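Local coordinates for protein nickel-dependent hydrogenase large subunit (Allochromatium vinosum, PDB 3MYR) that oxidises molecular hydrogen at a nickel-iron centre, as the large subunit of a heterodimeric membrane-bound [NiFe] hydrogenase, at residues Gly40-Leu45 with Asn503-Val508. Numbering follows the deposited sequence.
Sequences GIETIL and NYQAVV. With MG (magnesium ion), chain O; NFV (Ni-Fe oxidized active center), chain N.
The short helix 41-44 lies against strand 500-507, an outer strand of a three-stranded antiparallel sheet, with the CA atoms of E42 and Y504 5.8 Å apart. E42 spans the gap: its CG is anti to the carbonyl carbon (chi1 -71°) and the chain then runs extended past the carbonyl oxygen of Y504 to the magnesium ion. E42 OE2 binds the magnesium ion at 2.0 Å and, through its anti lone pair, accepts the backbone N-H of A506 (A506 N to E42 OE2 2.8 Å). E42 OE1 accepts a hydrogen bond from a metal-bound water and is also bonded to T350; bonds on both oxygens probably hold the carboxylate's rotation. A second such water donates to Q505 OE1. Another water donates to E42 O and accepts from Y504 N. L45 sets CD1 over one face of the Y504 ring, 3.8 Å from its centroid, in a CH-pi contact. An alanine in place of Y504 would probably leave L45 CD1 without its aromatic partner and H492 and S72 without the phenolic hydroxyl they bond. V508 CG1 reaches the nickel-iron centre, 3.4 Å from its O1, while E42 OE2, A506 O, H561 and three waters make up the octahedral magnesium site of the [NiFe] hydrogenase large subunit.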
loop_
_atom_site.group_PDB
_atom_site.type_symbol
_atom_site.label_atom_id
_atom_site.label_comp_id
_atom_site.label_asym_id
_atom_site.label_seq_id
_atom_site.Cartn_x
_atom_site.Cartn_y
_atom_site.Cartn_z
ATOM N N GLY B 40 0.273 16.399 0.270
ATOM C CA GLY B 40 0.635 17.338 1.359
ATOM C C GLY B 40 -0.215 17.000 2.590
ATOM O O GLY B 40 -0.690 17.876 3.320
ATOM N N ILE B 41 -0.298 15.718 2.890
ATOM C CA ILE B 41 -1.012 15.263 4.058
ATOM C C ILE B 41 -0.435 15.837 5.379
ATOM O O ILE B 41 -1.170 16.104 6.350
ATOM C CB ILE B 41 -1.073 13.712 4.049
ATOM C CG1 ILE B 41 -1.908 13.292 2.829
ATOM C CG2 ILE B 41 -1.678 13.166 5.458
ATOM C CD1 ILE B 41 -1.846 11.781 2.482
ATOM N N GLU B 42 0.870 16.057 5.422
ATOM C CA GLU B 42 1.446 16.626 6.647
ATOM C C GLU B 42 0.831 17.989 6.971
ATOM O O GLU B 42 0.539 18.306 8.130
ATOM C CB GLU B 42 2.984 16.680 6.548
ATOM C CG GLU B 42 3.668 15.275 6.619
ATOM C CD GLU B 42 5.033 15.251 5.897
ATOM O OE1 GLU B 42 5.189 16.126 4.995
ATOM O OE2 GLU B 42 5.908 14.346 6.176
ATOM N N THR B 43 0.596 18.763 5.923
ATOM C CA THR B 43 0.031 20.098 6.039
ATOM C C THR B 43 -1.430 19.998 6.412
ATOM O O THR B 43 -1.896 20.735 7.296
ATOM C CB THR B 43 0.178 20.771 4.683
ATOM O OG1 THR B 43 1.584 20.951 4.442
ATOM C CG2 THR B 43 -0.537 22.148 4.625
ATOM N N ILE B 44 -2.122 19.006 5.840
ATOM C CA ILE B 44 -3.541 18.762 6.191
ATOM C C ILE B 44 -3.761 18.502 7.676
ATOM O O ILE B 44 -4.712 19.038 8.299
ATOM C CB ILE B 44 -4.135 17.696 5.278
ATOM C CG1 ILE B 44 -4.228 18.304 3.857
ATOM C CG2 ILE B 44 -5.596 17.214 5.770
ATOM C CD1 ILE B 44 -4.385 17.232 2.711
ATOM N N LEU B 45 -2.813 17.817 8.305
ATOM C CA LEU B 45 -2.945 17.512 9.745
ATOM C C LEU B 45 -2.827 18.646 10.706
ATOM O O LEU B 45 -3.210 18.451 11.853
ATOM C CB LEU B 45 -1.865 16.507 10.181
ATOM C CG LEU B 45 -2.020 15.118 9.615
ATOM C CD1 LEU B 45 -0.676 14.392 9.610
ATOM C CD2 LEU B 45 -3.210 14.342 10.382
ATOM N N ASN B 503 3.042 20.072 14.722
ATOM C CA ASN B 503 3.759 19.581 13.552
ATOM C C ASN B 503 3.539 18.083 13.487
ATOM O O ASN B 503 3.475 17.384 14.525
ATOM C CB ASN B 503 5.284 19.866 13.669
ATOM C CG ASN B 503 5.993 19.845 12.296
ATOM O OD1 ASN B 503 5.335 19.665 11.262
ATOM N ND2 ASN B 503 7.335 19.967 12.288
ATOM N N TYR B 504 3.557 17.569 12.273
ATOM C CA TYR B 504 3.504 16.148 12.090
ATOM C C TYR B 504 4.363 15.865 10.852
ATOM O O TYR B 504 4.064 16.310 9.740
ATOM C CB TYR B 504 2.041 15.723 11.893
ATOM C CG TYR B 504 1.818 14.230 12.098
ATOM C CD1 TYR B 504 1.083 13.748 13.207
ATOM C CD2 TYR B 504 2.336 13.296 11.187
ATOM C CE1 TYR B 504 0.832 12.402 13.373
ATOM C CE2 TYR B 504 2.086 11.935 11.368
ATOM C CZ TYR B 504 1.300 11.506 12.475
ATOM O OH TYR B 504 1.108 10.152 12.737
ATOM N N GLN B 505 5.388 15.051 10.998
ATOM C CA GLN B 505 6.209 14.784 9.826
ATOM C C GLN B 505 6.385 13.258 9.668
ATOM O O GLN B 505 6.835 12.562 10.600
ATOM C CB GLN B 505 7.605 15.491 10.036
ATOM C CG GLN B 505 7.460 17.014 9.932
ATOM C CD GLN B 505 7.172 17.425 8.466
ATOM O OE1 GLN B 505 7.783 16.884 7.534
ATOM N NE2 GLN B 505 6.382 18.458 8.279
ATOM N N ALA B 506 6.121 12.756 8.485
ATOM C CA ALA B 506 6.351 11.339 8.232
ATOM C C ALA B 506 7.603 11.204 7.390
ATOM O O ALA B 506 7.775 11.921 6.418
ATOM C CB ALA B 506 5.139 10.676 7.485
ATOM N N VAL B 507 8.451 10.247 7.745
ATOM C CA VAL B 507 9.521 9.826 6.857
ATOM C C VAL B 507 9.302 8.339 6.655
ATOM O O VAL B 507 9.333 7.547 7.589
ATOM C CB VAL B 507 10.908 10.063 7.466
ATOM C CG1 VAL B 507 11.982 9.746 6.429
ATOM C CG2 VAL B 507 11.040 11.537 8.019
ATOM N N VAL B 508 9.159 7.970 5.401
ATOM C CA VAL B 508 8.502 6.711 5.017
ATOM C C VAL B 508 9.555 5.844 4.246
ATOM O O VAL B 508 10.493 6.398 3.652
ATOM C CB VAL B 508 7.252 7.052 4.165
ATOM C CG1 VAL B 508 6.443 5.809 3.880
ATOM C CG2 VAL B 508 6.370 8.049 4.995
HETATM MG MG MG O . 7.373 13.547 5.073
HETATM FE FE NFV N . 4.440 2.064 2.658
HETATM NI NI NFV N . 2.439 2.297 0.416
HETATM C C1 NFV N . 4.836 2.598 4.085
HETATM O O1 NFV N . 5.193 2.965 5.214
HETATM C C2 NFV N . 5.101 0.348 3.161
HETATM N N2 NFV N . 5.504 -0.712 3.499
HETATM C C3 NFV N . 6.091 2.570 1.903
HETATM N N3 NFV N . 7.108 2.910 1.433
HETATM O O4 NFV N . 3.953 1.285 0.896
HETATM O O HOH W 1 2.695 18.839 9.697
HETATM O O HOH W 2 7.238 15.216 3.730
HETATM O O HOH W 3 8.653 14.669 6.236
HETATM O O HOH W 4 8.992 12.857 3.942
#